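Local coordinates for protein oxidase/hydroxylase (PDB 4XCB) that probably acts as a 2-oxoglutarate-dependent oxygenase of the phytanoyl-CoA dioxygenase family, binding a metal ion, 2-oxoglutarate and a hygromycin B variant, at residues 152-163 against 206-216; 231-239 against 246-254. All coordinates share one frame; numbering follows the deposited sequence. Where two conformers were deposited one is given.

Contact 1 of 2, residues 152-163 against 206-216; sequences EDGSFCYVQGSH and ALMHGTRRKLT. With NI (nickel (II) ion), chain E; AKG (2-oxoglutaric acid), chain F.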
loop_
_atom_site.group_PDB
_atom_site.type_symbol
_atom_site.label_atom_id
_atom_site.label_comp_id
_atom_site.label_asym_id
_atom_site.label_seq_id
_atom_site.Cartn_x
_atom_site.Cartn_y
_atom_site.Cartn_z
ATOM N N GLU A 152 35.052 6.177 12.863
ATOM C CA GLU A 152 35.902 7.350 12.712
ATOM C C GLU A 152 36.502 7.469 11.316
ATOM O O GLU A 152 37.114 8.482 10.999
ATOM C CB GLU A 152 37.028 7.355 13.756
ATOM C CG GLU A 152 37.427 5.996 14.234
ATOM C CD GLU A 152 36.429 5.428 15.227
ATOM O OE1 GLU A 152 35.972 6.174 16.120
ATOM O OE2 GLU A 152 36.075 4.244 15.095
ATOM N N ASP A 153 36.318 6.447 10.482
ATOM C CA ASP A 153 36.613 6.591 9.051
ATOM C C ASP A 153 35.495 7.358 8.336
ATOM O O ASP A 153 35.596 7.658 7.146
ATOM C CB ASP A 153 36.805 5.221 8.392
ATOM C CG ASP A 153 38.200 4.649 8.609
ATOM O OD1 ASP A 153 39.136 5.434 8.859
ATOM O OD2 ASP A 153 38.357 3.414 8.511
ATOM N N GLY A 154 34.428 7.671 9.063
ATOM C CA GLY A 154 33.278 8.326 8.467
ATOM C C GLY A 154 32.370 7.307 7.813
ATOM O O GLY A 154 31.936 7.471 6.666
ATOM N N SER A 155 32.062 6.238 8.535
ATOM C CA SER A 155 31.241 5.189 7.956
ATOM C C SER A 155 29.867 5.702 7.574
ATOM O O SER A 155 29.291 6.554 8.249
ATOM C CB SER A 155 31.098 4.009 8.915
ATOM O OG SER A 155 30.483 4.403 10.133
ATOM N N PHE A 156 29.380 5.183 6.459
ATOM C CA PHE A 156 27.984 5.284 6.083
ATOM C C PHE A 156 27.131 4.868 7.278
ATOM O O PHE A 156 27.471 3.916 7.989
ATOM C CB PHE A 156 27.730 4.393 4.869
ATOM C CG PHE A 156 26.324 4.422 4.353
ATOM C CD1 PHE A 156 25.361 3.586 4.891
ATOM C CD2 PHE A 156 25.987 5.242 3.294
ATOM C CE1 PHE A 156 24.076 3.593 4.403
ATOM C CE2 PHE A 156 24.701 5.252 2.792
ATOM C CZ PHE A 156 23.748 4.431 3.348
ATOM N N CYS A 157 26.057 5.603 7.525
ATOM C CA CYS A 157 25.099 5.197 8.543
ATOM C C CYS A 157 23.682 5.463 8.070
ATOM O O CYS A 157 23.448 6.295 7.192
ATOM C CB CYS A 157 25.366 5.905 9.883
ATOM S SG CYS A 157 25.416 7.687 9.877
ATOM N N TYR A 158 22.740 4.756 8.671
ATOM C CA TYR A 158 21.355 4.821 8.238
ATOM C C TYR A 158 20.413 4.557 9.405
ATOM O O TYR A 158 20.768 3.873 10.382
ATOM C CB TYR A 158 21.089 3.801 7.122
ATOM C CG TYR A 158 21.245 2.388 7.609
ATOM C CD1 TYR A 158 22.513 1.826 7.765
ATOM C CD2 TYR A 158 20.142 1.630 7.988
ATOM C CE1 TYR A 158 22.673 0.549 8.246
ATOM C CE2 TYR A 158 20.295 0.341 8.467
ATOM C CZ TYR A 158 21.568 -0.190 8.596
ATOM O OH TYR A 158 21.745 -1.464 9.073
ATOM N N VAL A 159 19.206 5.088 9.302
ATOM C CA VAL A 159 18.184 4.797 10.300
ATOM C C VAL A 159 17.405 3.564 9.863
ATOM O O VAL A 159 16.801 3.557 8.792
ATOM C CB VAL A 159 17.269 6.008 10.505
ATOM C CG1 VAL A 159 16.097 5.676 11.457
ATOM C CG2 VAL A 159 18.099 7.207 10.973
ATOM N N GLN A 160 17.410 2.517 10.689
ATOM C CA GLN A 160 16.791 1.246 10.343
ATOM C C GLN A 160 15.340 1.408 9.890
ATOM O O GLN A 160 14.545 2.047 10.582
ATOM C CB GLN A 160 16.856 0.308 11.543
ATOM C CG GLN A 160 16.424 -1.090 11.252
ATOM C CD GLN A 160 16.287 -1.940 12.504
ATOM O OE1 GLN A 160 15.497 -2.880 12.545
ATOM N NE2 GLN A 160 17.063 -1.612 13.534
ATOM N N GLY A 161 15.002 0.835 8.739
ATOM C CA GLY A 161 13.638 0.854 8.242
ATOM C C GLY A 161 13.097 2.217 7.829
ATOM O O GLY A 161 11.892 2.355 7.550
ATOM N N SER A 162 13.968 3.222 7.754
ATOM C CA SER A 162 13.514 4.576 7.455
ATOM C C SER A 162 13.018 4.717 6.027
ATOM O O SER A 162 12.344 5.692 5.708
ATOM C CB SER A 162 14.625 5.586 7.709
ATOM O OG SER A 162 15.818 5.166 7.093
ATOM N N HIS A 163 13.349 3.759 5.173
ATOM C CA HIS A 163 12.899 3.810 3.777
ATOM C C HIS A 163 11.414 3.460 3.670
ATOM O O HIS A 163 10.764 3.729 2.642
ATOM C CB HIS A 163 13.752 2.871 2.902
ATOM C CG HIS A 163 13.647 1.427 3.291
ATOM N ND1 HIS A 163 13.768 0.999 4.599
ATOM C CD2 HIS A 163 13.428 0.316 2.549
ATOM C CE1 HIS A 163 13.621 -0.315 4.643
ATOM N NE2 HIS A 163 13.420 -0.754 3.408
ATOM N N ALA A 206 15.098 6.456 -0.659
ATOM C CA ALA A 206 14.093 6.631 0.393
ATOM C C ALA A 206 14.685 6.427 1.792
ATOM O O ALA A 206 14.126 6.926 2.774
ATOM C CB ALA A 206 12.929 5.680 0.167
ATOM N N LEU A 207 15.802 5.709 1.878
ATOM C CA LEU A 207 16.429 5.424 3.172
ATOM C C LEU A 207 16.986 6.703 3.775
ATOM O O LEU A 207 17.586 7.496 3.084
ATOM C CB LEU A 207 17.535 4.388 2.996
ATOM C CG LEU A 207 18.160 3.873 4.281
ATOM C CD1 LEU A 207 17.140 3.014 5.022
ATOM C CD2 LEU A 207 19.365 3.051 3.910
ATOM N N MET A 208 16.788 6.914 5.076
ATOM C CA MET A 208 17.394 8.053 5.735
ATOM C C MET A 208 18.795 7.664 6.135
ATOM O O MET A 208 18.966 6.715 6.890
ATOM C CB MET A 208 16.608 8.482 6.973
ATOM C CG MET A 208 17.241 9.685 7.660
ATOM S SD MET A 208 16.327 10.214 9.121
ATOM C CE MET A 208 14.816 10.794 8.357
ATOM N N HIS A 209 19.776 8.382 5.602
ATOM C CA HIS A 209 21.160 7.959 5.713
ATOM C C HIS A 209 22.111 9.151 5.712
ATOM O O HIS A 209 21.724 10.287 5.433
ATOM C CB HIS A 209 21.504 7.021 4.558
ATOM C CG HIS A 209 21.460 7.697 3.230
ATOM N ND1 HIS A 209 20.280 7.963 2.568
ATOM C CD2 HIS A 209 22.451 8.218 2.472
ATOM C CE1 HIS A 209 20.553 8.598 1.438
ATOM N NE2 HIS A 209 21.860 8.765 1.362
ATOM N N GLY A 210 23.371 8.881 6.021
ATOM C CA GLY A 210 24.395 9.908 6.009
ATOM C C GLY A 210 25.695 9.224 6.345
ATOM O O GLY A 210 25.846 8.033 6.100
ATOM N N THR A 211 26.643 9.962 6.905
ATOM C CA THR A 211 27.840 9.305 7.428
ATOM C C THR A 211 28.262 9.902 8.748
ATOM O O THR A 211 27.924 11.037 9.068
ATOM C CB THR A 211 29.045 9.400 6.476
ATOM O OG1 THR A 211 29.728 10.643 6.690
ATOM C CG2 THR A 211 28.605 9.290 5.020
ATOM N N ARG A 212 29.030 9.125 9.492
ATOM C CA ARG A 212 29.647 9.616 10.711
ATOM C C ARG A 212 30.690 10.664 10.389
ATOM O O ARG A 212 31.127 10.820 9.246
ATOM C CB ARG A 212 30.298 8.480 11.485
ATOM C CG ARG A 212 29.377 7.332 11.772
ATOM C CD ARG A 212 28.313 7.704 12.778
ATOM N NE ARG A 212 27.714 6.510 13.353
ATOM C CZ ARG A 212 26.790 6.528 14.306
ATOM N NH1 ARG A 212 26.359 7.689 14.780
ATOM N NH2 ARG A 212 26.298 5.394 14.781
ATOM N N ARG A 213 31.096 11.385 11.418
ATOM C CA ARG A 213 32.162 12.359 11.285
ATOM C C ARG A 213 33.492 11.630 11.114
ATOM O O ARG A 213 33.795 10.695 11.861
ATOM C CB ARG A 213 32.183 13.262 12.515
ATOM C CG ARG A 213 33.044 14.488 12.391
ATOM C CD ARG A 213 32.818 15.388 13.593
ATOM N NE ARG A 213 31.425 15.823 13.662
ATOM C CZ ARG A 213 30.951 16.891 13.027
ATOM N NH1 ARG A 213 31.758 17.630 12.277
ATOM N NH2 ARG A 213 29.669 17.221 13.138
ATOM N N LYS A 214 34.275 12.043 10.124
ATOM C CA LYS A 214 35.563 11.406 9.865
ATOM C C LYS A 214 36.657 12.032 10.720
ATOM O O LYS A 214 36.804 13.253 10.737
ATOM C CB LYS A 214 35.928 11.521 8.385
ATOM C CG LYS A 214 37.330 11.035 8.024
ATOM C CD LYS A 214 37.498 10.994 6.512
ATOM C CE LYS A 214 38.951 10.838 6.097
ATOM N NZ LYS A 214 39.575 9.575 6.598
ATOM N N LEU A 215 37.422 11.187 11.409
ATOM C CA LEU A 215 38.489 11.643 12.300
ATOM C C LEU A 215 39.864 11.237 11.797
ATOM O O LEU A 215 40.884 11.811 12.196
ATOM C CB LEU A 215 38.277 11.085 13.706
ATOM C CG LEU A 215 36.924 11.424 14.334
ATOM C CD1 LEU A 215 36.836 10.917 15.765
ATOM C CD2 LEU A 215 36.675 12.920 14.258
ATOM N N THR A 216 39.889 10.243 10.918
ATOM C CA THR A 216 41.136 9.603 10.528
ATOM C C THR A 216 41.856 10.281 9.362
ATOM O O THR A 216 41.257 11.000 8.552
ATOM C CB THR A 216 40.896 8.128 10.172
ATOM O OG1 THR A 216 39.901 8.038 9.138
ATOM C CG2 THR A 216 40.399 7.379 11.396
HETATM NI NI NI E . 22.880 10.264 0.313
HETATM C C1 AKG F . 25.306 10.969 -0.761
HETATM O O1 AKG F . 24.098 11.352 -0.868
HETATM O O2 AKG F . 26.202 11.432 -1.529
HETATM C C2 AKG F . 25.675 9.952 0.284
HETATM O O5 AKG F . 24.766 9.448 0.920
HETATM C C3 AKG F . 27.135 9.622 0.543
HETATM C C4 AKG F . 27.346 8.281 1.206
HETATM C C5 AKG F . 28.787 8.161 1.678
HETATM O O3 AKG F . 29.209 7.062 2.137
HETATM O O4 AKG F . 29.551 9.162 1.604
HETATM O O HOH W 1 37.791 7.519 5.733
HETATM O O HOH W 2 23.173 8.774 -1.398
HETATM O O HOH W 3 21.418 10.885 -0.925
#

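Contact 2 of 2, residues 231-239 against 246-254; sequences FFTEWRELD and RGAGYVDHD. With HY0 (hygromycin b variant), chain G.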
loop_
_atom_site.group_PDB
_atom_site.type_symbol
_atom_site.label_atom_id
_atom_site.label_comp_id
_atom_site.label_asym_id
_atom_site.label_seq_id
_atom_site.Cartn_x
_atom_site.Cartn_y
_atom_site.Cartn_z
ATOM N N PHE A 231 11.474 8.984 -17.417
ATOM C CA PHE A 231 10.683 10.209 -17.315
ATOM C C PHE A 231 11.109 11.080 -16.135
ATOM O O PHE A 231 10.511 12.127 -15.912
ATOM C CB PHE A 231 9.182 9.889 -17.214
ATOM C CG PHE A 231 8.844 8.863 -16.182
ATOM C CD1 PHE A 231 8.729 7.522 -16.522
ATOM C CD2 PHE A 231 8.664 9.236 -14.864
ATOM C CE1 PHE A 231 8.427 6.575 -15.567
ATOM C CE2 PHE A 231 8.368 8.283 -13.903
ATOM C CZ PHE A 231 8.257 6.955 -14.260
ATOM N N PHE A 232 12.117 10.646 -15.373
ATOM C CA PHE A 232 12.728 11.517 -14.368
ATOM C C PHE A 232 13.706 12.472 -15.041
ATOM O O PHE A 232 14.396 12.085 -15.987
ATOM C CB PHE A 232 13.472 10.715 -13.287
ATOM C CG PHE A 232 12.605 10.287 -12.126
ATOM C CD1 PHE A 232 11.261 10.012 -12.299
ATOM C CD2 PHE A 232 13.163 10.130 -10.866
ATOM C CE1 PHE A 232 10.479 9.607 -11.220
ATOM C CE2 PHE A 232 12.393 9.721 -9.798
ATOM C CZ PHE A 232 11.063 9.459 -9.969
ATOM N N THR A 233 13.757 13.716 -14.571
ATOM C CA THR A 233 14.773 14.655 -15.051
ATOM C C THR A 233 16.136 14.384 -14.406
ATOM O O THR A 233 16.221 13.815 -13.311
ATOM C CB THR A 233 14.395 16.127 -14.771
ATOM O OG1 THR A 233 14.248 16.337 -13.360
ATOM C CG2 THR A 233 13.126 16.518 -15.489
ATOM N N GLU A 234 17.213 14.802 -15.073
ATOM C CA GLU A 234 18.537 14.657 -14.472
ATOM C C GLU A 234 18.560 15.442 -13.168
ATOM O O GLU A 234 17.855 16.447 -13.042
ATOM C CB GLU A 234 19.631 15.117 -15.433
ATOM C CG GLU A 234 19.855 14.123 -16.560
ATOM C CD GLU A 234 20.723 14.660 -17.685
ATOM O OE1 GLU A 234 21.128 15.838 -17.614
ATOM O OE2 GLU A 234 20.984 13.897 -18.640
ATOM N N TRP A 235 19.352 15.002 -12.192
ATOM C CA TRP A 235 19.275 15.657 -10.888
ATOM C C TRP A 235 19.721 17.109 -10.916
ATOM O O TRP A 235 20.758 17.464 -11.486
ATOM C CB TRP A 235 20.090 14.932 -9.814
ATOM C CG TRP A 235 19.858 15.588 -8.502
ATOM C CD1 TRP A 235 18.788 15.406 -7.674
ATOM C CD2 TRP A 235 20.673 16.596 -7.884
ATOM N NE1 TRP A 235 18.897 16.220 -6.571
ATOM C CE2 TRP A 235 20.043 16.959 -6.676
ATOM C CE3 TRP A 235 21.876 17.219 -8.232
ATOM C CZ2 TRP A 235 20.576 17.913 -5.817
ATOM C CZ3 TRP A 235 22.407 18.164 -7.367
ATOM C CH2 TRP A 235 21.756 18.503 -6.183
ATOM N N ARG A 236 18.901 17.942 -10.290
ATOM C CA ARG A 236 19.201 19.348 -10.079
ATOM C C ARG A 236 18.495 19.788 -8.807
ATOM O O ARG A 236 17.366 19.370 -8.550
ATOM C CB ARG A 236 18.746 20.181 -11.275
ATOM C CG ARG A 236 18.687 21.668 -11.011
ATOM C CD ARG A 236 17.999 22.394 -12.156
ATOM N NE ARG A 236 17.559 23.725 -11.749
ATOM C CZ ARG A 236 16.636 24.434 -12.386
ATOM N NH1 ARG A 236 16.048 23.940 -13.469
ATOM N NH2 ARG A 236 16.299 25.639 -11.942
ATOM N N GLU A 237 19.164 20.597 -7.994
ATOM C CA GLU A 237 18.547 21.113 -6.785
ATOM C C GLU A 237 17.549 22.207 -7.145
ATOM O O GLU A 237 17.844 23.077 -7.949
ATOM C CB GLU A 237 19.608 21.648 -5.824
ATOM C CG GLU A 237 19.039 22.193 -4.536
ATOM C CD GLU A 237 20.129 22.502 -3.528
ATOM O OE1 GLU A 237 21.131 21.752 -3.488
ATOM O OE2 GLU A 237 19.990 23.496 -2.786
ATOM N N LEU A 238 16.359 22.143 -6.559
ATOM C CA LEU A 238 15.333 23.149 -6.812
ATOM C C LEU A 238 14.685 23.537 -5.490
ATOM O O LEU A 238 14.252 22.671 -4.722
ATOM C CB LEU A 238 14.296 22.620 -7.800
ATOM C CG LEU A 238 13.175 23.569 -8.207
ATOM C CD1 LEU A 238 13.734 24.718 -9.038
ATOM C CD2 LEU A 238 12.120 22.830 -8.998
ATOM N N ASP A 239 14.654 24.838 -5.220
ATOM C CA ASP A 239 14.153 25.375 -3.960
ATOM C C ASP A 239 12.631 25.351 -3.883
ATOM O O ASP A 239 12.051 25.080 -2.827
ATOM C CB ASP A 239 14.665 26.803 -3.780
ATOM C CG ASP A 239 14.607 27.606 -5.070
ATOM O OD1 ASP A 239 15.528 27.457 -5.906
ATOM O OD2 ASP A 239 13.638 28.378 -5.255
ATOM N N ARG A 246 7.505 25.837 -15.241
ATOM C CA ARG A 246 8.403 25.170 -16.181
ATOM C C ARG A 246 9.695 24.709 -15.522
ATOM O O ARG A 246 10.496 24.021 -16.143
ATOM C CB ARG A 246 8.732 26.099 -17.350
ATOM C CG ARG A 246 7.516 26.509 -18.144
ATOM C CD ARG A 246 7.297 25.583 -19.332
ATOM N NE ARG A 246 6.020 25.846 -19.992
ATOM C CZ ARG A 246 5.781 26.888 -20.784
ATOM N NH1 ARG A 246 6.731 27.787 -21.026
ATOM N NH2 ARG A 246 4.580 27.036 -21.333
ATOM N N GLY A 247 9.889 25.089 -14.265
ATOM C CA GLY A 247 11.120 24.776 -13.564
ATOM C C GLY A 247 11.227 23.304 -13.231
ATOM O O GLY A 247 10.299 22.717 -12.682
ATOM N N ALA A 248 12.364 22.711 -13.574
ATOM C CA ALA A 248 12.611 21.306 -13.289
ATOM C C ALA A 248 13.597 21.152 -12.150
ATOM O O ALA A 248 14.452 21.996 -11.950
ATOM C CB ALA A 248 13.127 20.604 -14.530
ATOM N N GLY A 249 13.450 20.072 -11.405
ATOM C CA GLY A 249 14.412 19.727 -10.384
ATOM C C GLY A 249 13.768 19.033 -9.215
ATOM O O GLY A 249 12.582 18.700 -9.217
ATOM N N TYR A 250 14.575 18.834 -8.196
ATOM C CA TYR A 250 14.176 18.054 -7.039
ATOM C C TYR A 250 14.120 18.957 -5.814
ATOM O O TYR A 250 15.101 19.620 -5.465
ATOM C CB TYR A 250 15.148 16.889 -6.828
ATOM C CG TYR A 250 15.110 15.871 -7.950
ATOM C CD1 TYR A 250 15.626 16.173 -9.211
ATOM C CD2 TYR A 250 14.556 14.613 -7.755
ATOM C CE1 TYR A 250 15.582 15.254 -10.243
ATOM C CE2 TYR A 250 14.510 13.677 -8.790
ATOM C CZ TYR A 250 15.042 14.004 -10.026
ATOM O OH TYR A 250 14.996 13.101 -11.064
ATOM N N VAL A 251 12.960 18.980 -5.174
ATOM C CA VAL A 251 12.764 19.756 -3.954
ATOM C C VAL A 251 12.738 18.817 -2.766
ATOM O O VAL A 251 11.768 18.087 -2.558
ATOM C CB VAL A 251 11.453 20.579 -3.993
ATOM C CG1 VAL A 251 11.315 21.411 -2.719
ATOM C CG2 VAL A 251 11.402 21.470 -5.229
ATOM N N ASP A 252 13.815 18.818 -1.984
ATOM C CA ASP A 252 13.922 17.862 -0.893
ATOM C C ASP A 252 13.036 18.219 0.293
ATOM O O ASP A 252 12.803 19.392 0.591
ATOM C CB ASP A 252 15.372 17.741 -0.416
ATOM C CG ASP A 252 16.296 17.123 -1.462
ATOM O OD1 ASP A 252 15.809 16.628 -2.501
ATOM O OD2 ASP A 252 17.525 17.116 -1.231
ATOM N N HIS A 253 12.564 17.180 0.967
ATOM C CA HIS A 253 11.866 17.329 2.236
ATOM C C HIS A 253 12.913 17.535 3.329
ATOM O O HIS A 253 14.094 17.635 3.015
ATOM C CB HIS A 253 10.971 16.107 2.491
ATOM C CG HIS A 253 9.829 15.995 1.524
ATOM N ND1 HIS A 253 8.579 15.533 1.886
ATOM C CD2 HIS A 253 9.747 16.304 0.209
ATOM C CE1 HIS A 253 7.781 15.567 0.836
ATOM N NE2 HIS A 253 8.469 16.018 -0.198
ATOM N N ASP A 254 12.490 17.633 4.589
ATOM C CA ASP A 254 13.424 17.969 5.683
ATOM C C ASP A 254 14.671 17.107 5.636
ATOM O O ASP A 254 14.570 15.901 5.487
ATOM C CB ASP A 254 12.782 17.780 7.066
ATOM C CG ASP A 254 11.666 18.775 7.375
ATOM O OD1 ASP A 254 11.544 19.800 6.688
ATOM O OD2 ASP A 254 10.915 18.514 8.355
HETATM C C1 HY0 G . 19.035 19.790 0.196
HETATM C C2 HY0 G . 18.618 21.036 0.943
HETATM C C3 HY0 G . 19.400 22.233 0.422
HETATM C C4 HY0 G . 20.901 22.000 0.590
HETATM C C5 HY0 G . 21.340 20.685 -0.059
HETATM C C6 HY0 G . 20.510 19.520 0.381
HETATM N N7 HY0 G . 17.236 21.240 0.733
HETATM O O8 HY0 G . 18.315 18.706 0.735
HETATM N N9 HY0 G . 21.600 23.082 -0.016
HETATM C C10 HY0 G . 21.597 24.214 0.907
HETATM O O11 HY0 G . 22.678 20.438 0.318
HETATM C C12 HY0 G . 21.172 15.982 -0.590
HETATM C C13 HY0 G . 21.110 17.192 0.302
HETATM O O14 HY0 G . 22.272 17.389 1.070
HETATM C C15 HY0 G . 22.510 16.282 1.894
HETATM C C16 HY0 G . 23.023 15.187 1.014
HETATM C C17 HY0 G . 21.867 14.829 -0.007
HETATM O O18 HY0 G . 20.877 18.380 -0.448
HETATM C C19 HY0 G . 23.555 16.664 2.940
HETATM O O20 HY0 G . 22.950 17.566 3.870
HETATM O O21 HY0 G . 24.144 15.598 0.324
HETATM O O22 HY0 G . 22.407 14.090 -1.021
HETATM C C23 HY0 G . 22.049 14.760 -2.244
HETATM C C24 HY0 G . 23.154 14.591 -3.233
HETATM C C25 HY0 G . 22.682 14.989 -4.623
HETATM C C26 HY0 G . 21.406 14.261 -4.998
HETATM C C27 HY0 G . 20.376 14.559 -3.962
HETATM O O28 HY0 G . 20.874 14.142 -2.712
HETATM O O29 HY0 G . 21.800 16.193 -1.917
HETATM O O30 HY0 G . 24.271 15.429 -2.916
HETATM O O31 HY0 G . 23.722 14.736 -5.539
HETATM O O32 HY0 G . 21.610 12.849 -5.088
HETATM C C33 HY0 G . 19.074 13.789 -4.248
HETATM C C34 HY0 G . 17.924 14.462 -3.546
HETATM O O35 HY0 G . 17.539 15.653 -4.202
HETATM N N36 HY0 G . 19.199 12.483 -3.718
#

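Contact 1 of 2, residues 152-163 against 206-216
A chi1 of -179° turns the F156 ring back from the strand toward H209, whose side chain it crosses at a slant, while a chi1 of 66° directs the H209 imidazole to the nickel. F156 CZ comes within 3.6 Å of H209 CB; the two rings run nearly parallel, their planes at 16°, but are slid so far apart that they barely overlap. The carbonyl oxygen of G210 lies over one face of the phenyl ring. H209 NE2 coordinates the nickel ion at 2.1 Å. On the other ring nitrogen, H209 ND1 donates to L207 O at 2.8 Å, a bond in the imidazole plane that fixes the ring's rotation. The backbones pair as antiparallel strands of the smaller sheet of a double-stranded beta-helix, the cupin-type core of this oxygenase family, with C157 and G210 forming the hydrogen-bonded pair. H105 also binds the nickel, and T211 CG2 packs 3.5 Å from C5 of 2-oxoglutarate. Past the strand, S162 OG accepts from M208 N at 2.8 Å and donates to V159 O, tying turn 159-162 to segment 206-216. At the other end E152 O takes the amides of both L215 and T216, and T216 OG1 donates to the anti lone pair of D153 OD1 at 2.7 Å. A valine in place of this threonine would probably leave D153 OD1 without this donor and deprive K214 NZ of one of its acceptors.

Contact 2 of 2, residues 231-239 against 246-254
Y250 lays one ring face against W235, with CD1 of the tyrosine 3.6 Å from CD1 of the indole; the planes are inclined at 33°, so the rings meet obliquely. On W235 itself, C26 of the hygromycin B variant sits over one face, offset toward the rim, and W235 NE1 donates to the ligand's O35 at 2.8 Å. That same hydroxyl donates to D252 OD1 at 2.6 Å, so the two loops grip one ligand oxygen between them. D252 OD2 accepts from O8 of the ligand, and E237 OE2 takes a longer bond from N9 at 3.2 Å.

Behind this first shell, Y250 is held at both ends. Its hydroxyl donates to T233 O at 2.7 Å, in the carbonyl plane, and its amide donates to R236 O nearly along the C=O axis. Y250 O in turn accepts from L238 N at 3.0 Å, which completes a single backbone bridge between E237 and Y250. G249 lets the two loops come this close: a side chain there would clash with L238 CB. L238 packs its CB 4.0 Å from V251 CG2.

Both segments are irregular loops following strand 220-229. F231 of the third subunit packs against F232 and Y250; within the chain, F232, W235 and Y250 rest on strand 86-96, and V251 touches strand 112-113.

Contact 1 is buried in the core, whereas contact 2 is only partly buried and lies on the opposite side of the chain's centre; their centres are 23 Å apart. They hold different elements: strands 156-159 and 209-211 of the smaller sheet in contact 1, two irregular loops beyond the larger sheet's strand 220-229 in contact 2. Repeated backbone pairing carries the first, which supplies a metal ligand and part of the 2-oxoglutarate pocket. The second has a single backbone bridge and relies on aromatic packing, with carboxylates and an indole N-H facing the aminoglycoside. Each also borders another copy of the protein, the second subunit at 152-163 and the third at contact 2.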